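PDB 7BUG: terminal oxygenase component of carbazole from Janthinobacterium sp., which forms the oxygenase of carbazole 1,9a-dioxygenase, a Rieske-type enzyme that dioxygenates carbazole at its angular C-9a and adjacent C-1 positions. Local coordinates for residues 23-33 / 45-53. Residues are numbered along the deposited sequence; the frame is centred on the assembly and turned at random.
Sequences LGFRNHWYPVM and TLKLLGENL
L49 CD1 lies over one face of the Y30 ring, 4.2 Å from the centroid and 23° off the ring normal, a CH-pi contact displaced toward the rim. At the ring's edge, Y30 OH donates to F25 O (2.6 Å), reaching a lone pair in the carbonyl plane and tying down the ring's hydroxyl end. The R26 guanidinium meets E51 at its edge: NH1 binds OE2 at 2.8 Å with an N-H...O angle of 153°, the planes nearly coplanar. R26, with CG anti to the backbone N (chi1 -168°) and its chain extended to NE, brings NH1 to E51. D139 takes R26 NE, while K66 and Y124 hold E51 OE1. Were R26 an alanine, E51 would probably lose a cationic partner and D139 its guanidinium mate. Farther along, V32 CG2 packs 3.8 Å from L46 CD2, and V32 CG1 meets L48 CD2. Strands 28-32 and 44-48 are the outermost of the Rieske domain's six-stranded antiparallel sheet; a type I' turn from L48 to E51 links 44-48 to its neighbour 51-58. The axes of 28-32 and 45-48 pass 9.3 Å apart, so side chains, not backbone bonds, join these ends: an apolar core finished at the turn by a buried ionic network.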
loop_
_atom_site.group_PDB
_atom_site.type_symbol
_atom_site.label_atom_id
_atom_site.label_comp_id
_atom_site.label_asym_id
_atom_site.label_seq_id
_atom_site.Cartn_x
_atom_site.Cartn_y
_atom_site.Cartn_z
ATOM N N LEU A 23 10.869 -10.568 12.891
ATOM C CA LEU A 23 9.606 -11.145 13.422
ATOM C C LEU A 23 9.731 -11.607 14.871
ATOM O O LEU A 23 8.742 -12.183 15.388
ATOM C CB LEU A 23 9.195 -12.337 12.547
ATOM C CG LEU A 23 8.543 -11.994 11.229
ATOM C CD1 LEU A 23 8.447 -13.248 10.365
ATOM C CD2 LEU A 23 7.157 -11.365 11.440
ATOM N N GLY A 24 10.849 -11.368 15.544
ATOM C CA GLY A 24 11.083 -11.829 16.909
ATOM C C GLY A 24 11.728 -13.200 16.970
ATOM O O GLY A 24 12.027 -13.823 15.936
ATOM N N PHE A 25 11.846 -13.692 18.175
ATOM C CA PHE A 25 12.533 -14.962 18.494
ATOM C C PHE A 25 11.489 -16.026 18.759
ATOM O O PHE A 25 10.660 -15.913 19.691
ATOM C CB PHE A 25 13.472 -14.760 19.679
ATOM C CG PHE A 25 14.561 -13.766 19.376
ATOM C CD1 PHE A 25 15.428 -13.936 18.295
ATOM C CD2 PHE A 25 14.779 -12.714 20.250
ATOM C CE1 PHE A 25 16.486 -13.049 18.100
ATOM C CE2 PHE A 25 15.853 -11.854 20.049
ATOM C CZ PHE A 25 16.672 -11.990 18.946
ATOM N N ARG A 26 11.588 -17.118 18.013
ATOM C CA ARG A 26 10.770 -18.309 18.221
ATOM C C ARG A 26 11.279 -19.055 19.464
ATOM O O ARG A 26 12.422 -18.836 19.855
ATOM C CB ARG A 26 10.739 -19.169 16.960
ATOM C CG ARG A 26 9.692 -20.271 16.975
ATOM C CD ARG A 26 9.710 -21.014 15.641
ATOM N NE ARG A 26 8.642 -21.979 15.640
ATOM C CZ ARG A 26 7.357 -21.666 15.433
ATOM N NH1 ARG A 26 7.020 -20.458 14.988
ATOM N NH2 ARG A 26 6.447 -22.618 15.525
ATOM N N ASN A 27 10.428 -19.888 20.049
ATOM C CA ASN A 27 10.755 -20.775 21.184
ATOM C C ASN A 27 10.961 -19.954 22.462
ATOM O O ASN A 27 11.821 -20.295 23.283
ATOM C CB ASN A 27 11.949 -21.666 20.803
ATOM C CG ASN A 27 11.659 -22.454 19.556
ATOM O OD1 ASN A 27 10.631 -23.115 19.494
ATOM N ND2 ASN A 27 12.498 -22.375 18.533
ATOM N N HIS A 28 10.140 -18.906 22.687
ATOM C CA HIS A 28 10.027 -18.195 23.960
ATOM C C HIS A 28 8.545 -17.993 24.284
ATOM O O HIS A 28 7.710 -18.072 23.385
ATOM C CB HIS A 28 10.728 -16.824 23.942
ATOM C CG HIS A 28 12.195 -16.835 23.714
ATOM N ND1 HIS A 28 13.078 -16.761 24.749
ATOM C CD2 HIS A 28 12.917 -16.895 22.585
ATOM C CE1 HIS A 28 14.310 -16.791 24.218
ATOM N NE2 HIS A 28 14.256 -16.846 22.912
ATOM N N TRP A 29 8.294 -17.754 25.544
ATOM C CA TRP A 29 7.017 -17.315 26.098
ATOM C C TRP A 29 6.841 -15.823 25.830
ATOM O O TRP A 29 7.783 -15.079 26.074
ATOM C CB TRP A 29 6.960 -17.578 27.590
ATOM C CG TRP A 29 6.925 -19.014 27.995
ATOM C CD1 TRP A 29 7.972 -19.759 28.452
ATOM C CD2 TRP A 29 5.760 -19.848 28.064
ATOM N NE1 TRP A 29 7.546 -21.016 28.771
ATOM C CE2 TRP A 29 6.200 -21.086 28.596
ATOM C CE3 TRP A 29 4.408 -19.688 27.762
ATOM C CZ2 TRP A 29 5.333 -22.155 28.769
ATOM C CZ3 TRP A 29 3.546 -20.719 27.995
ATOM C CH2 TRP A 29 4.003 -21.939 28.487
ATOM N N TYR A 30 5.616 -15.461 25.450
ATOM C CA TYR A 30 5.219 -14.046 25.296
ATOM C C TYR A 30 3.852 -13.785 25.918
ATOM O O TYR A 30 2.923 -14.539 25.669
ATOM C CB TYR A 30 5.099 -13.687 23.809
ATOM C CG TYR A 30 6.418 -13.710 23.095
ATOM C CD1 TYR A 30 7.261 -12.622 23.126
ATOM C CD2 TYR A 30 6.839 -14.825 22.421
ATOM C CE1 TYR A 30 8.471 -12.625 22.442
ATOM C CE2 TYR A 30 8.061 -14.875 21.781
ATOM C CZ TYR A 30 8.879 -13.761 21.770
ATOM O OH TYR A 30 10.069 -13.857 21.115
ATOM N N PRO A 31 3.688 -12.660 26.606
ATOM C CA PRO A 31 2.370 -12.237 27.066
ATOM C C PRO A 31 1.568 -11.598 25.945
ATOM O O PRO A 31 2.151 -10.899 25.131
ATOM C CB PRO A 31 2.667 -11.266 28.194
ATOM C CG PRO A 31 3.908 -10.599 27.751
ATOM C CD PRO A 31 4.713 -11.687 27.041
ATOM N N VAL A 32 0.269 -11.880 25.889
ATOM C CA VAL A 32 -0.544 -11.348 24.755
ATOM C C VAL A 32 -1.816 -10.670 25.240
ATOM O O VAL A 32 -2.384 -9.916 24.450
ATOM C CB VAL A 32 -0.872 -12.473 23.776
ATOM C CG1 VAL A 32 0.414 -12.986 23.109
ATOM C CG2 VAL A 32 -1.619 -13.596 24.414
ATOM N N MET A 33 -2.263 -10.955 26.450
ATOM C CA MET A 33 -3.517 -10.352 26.974
ATOM C C MET A 33 -3.587 -10.657 28.462
ATOM O O MET A 33 -2.722 -11.366 28.972
ATOM C CB MET A 33 -4.757 -10.908 26.280
ATOM C CG MET A 33 -5.041 -12.322 26.585
ATOM S SD MET A 33 -6.491 -12.919 25.633
ATOM C CE MET A 33 -5.766 -13.062 24.016
ATOM N N THR A 45 -8.951 -13.903 19.037
ATOM C CA THR A 45 -7.944 -13.977 17.957
ATOM C C THR A 45 -6.834 -13.003 18.272
ATOM O O THR A 45 -7.126 -11.945 18.820
ATOM C CB THR A 45 -8.480 -13.386 16.654
ATOM O OG1 THR A 45 -8.965 -12.085 16.992
ATOM C CG2 THR A 45 -9.606 -14.173 16.072
ATOM N N LEU A 46 -5.619 -13.361 17.904
ATOM C CA LEU A 46 -4.512 -12.405 17.991
ATOM C C LEU A 46 -3.437 -12.879 17.021
ATOM O O LEU A 46 -3.489 -14.011 16.550
ATOM C CB LEU A 46 -4.024 -12.313 19.417
ATOM C CG LEU A 46 -3.483 -13.622 19.986
ATOM C CD1 LEU A 46 -1.983 -13.692 19.886
ATOM C CD2 LEU A 46 -3.929 -13.753 21.422
ATOM N N LYS A 47 -2.524 -11.992 16.716
ATOM C CA LYS A 47 -1.361 -12.324 15.872
ATOM C C LYS A 47 -0.093 -12.175 16.724
ATOM O O LYS A 47 0.121 -11.121 17.349
ATOM C CB LYS A 47 -1.370 -11.453 14.621
ATOM C CG LYS A 47 -0.229 -11.831 13.690
ATOM C CD LYS A 47 -0.178 -10.980 12.416
ATOM C CE LYS A 47 -1.113 -11.542 11.385
ATOM N NZ LYS A 47 -1.029 -10.729 10.157
ATOM N N LEU A 48 0.754 -13.207 16.720
ATOM C CA LEU A 48 1.979 -13.278 17.518
ATOM C C LEU A 48 3.100 -13.813 16.636
ATOM O O LEU A 48 2.929 -14.890 16.025
ATOM C CB LEU A 48 1.742 -14.172 18.722
ATOM C CG LEU A 48 2.929 -14.394 19.631
ATOM C CD1 LEU A 48 3.503 -13.103 20.180
ATOM C CD2 LEU A 48 2.595 -15.353 20.756
ATOM N N LEU A 49 4.195 -13.064 16.525
ATOM C CA LEU A 49 5.340 -13.489 15.671
ATOM C C LEU A 49 4.849 -13.742 14.248
ATOM O O LEU A 49 5.380 -14.621 13.551
ATOM C CB LEU A 49 6.039 -14.711 16.283
ATOM C CG LEU A 49 7.191 -14.438 17.244
ATOM C CD1 LEU A 49 6.847 -13.519 18.374
ATOM C CD2 LEU A 49 7.785 -15.752 17.745
ATOM N N GLY A 50 3.824 -13.015 13.813
ATOM C CA GLY A 50 3.268 -13.081 12.458
ATOM C C GLY A 50 2.237 -14.143 12.255
ATOM O O GLY A 50 1.596 -14.207 11.158
ATOM N N GLU A 51 1.976 -14.965 13.265
ATOM C CA GLU A 51 1.036 -16.090 13.161
ATOM C C GLU A 51 -0.303 -15.718 13.836
ATOM O O GLU A 51 -0.329 -15.250 15.009
ATOM C CB GLU A 51 1.556 -17.324 13.913
ATOM C CG GLU A 51 2.943 -17.774 13.478
ATOM C CD GLU A 51 3.411 -19.119 13.982
ATOM O OE1 GLU A 51 2.562 -19.916 14.392
ATOM O OE2 GLU A 51 4.628 -19.381 13.898
ATOM N N ASN A 52 -1.386 -16.018 13.127
ATOM C CA ASN A 52 -2.744 -15.775 13.674
ATOM C C ASN A 52 -3.070 -16.962 14.585
ATOM O O ASN A 52 -2.987 -18.121 14.119
ATOM C CB ASN A 52 -3.848 -15.675 12.607
ATOM C CG ASN A 52 -3.692 -14.421 11.766
ATOM O OD1 ASN A 52 -3.552 -13.333 12.329
ATOM N ND2 ASN A 52 -3.664 -14.575 10.460
ATOM N N LEU A 53 -3.456 -16.667 15.821
ATOM C CA LEU A 53 -3.767 -17.674 16.831
ATOM C C LEU A 53 -5.159 -17.448 17.407
ATOM O O LEU A 53 -5.681 -16.288 17.451
ATOM C CB LEU A 53 -2.768 -17.564 17.976
ATOM C CG LEU A 53 -1.283 -17.657 17.604
ATOM C CD1 LEU A 53 -0.392 -17.533 18.818
ATOM C CD2 LEU A 53 -0.971 -18.905 16.808
#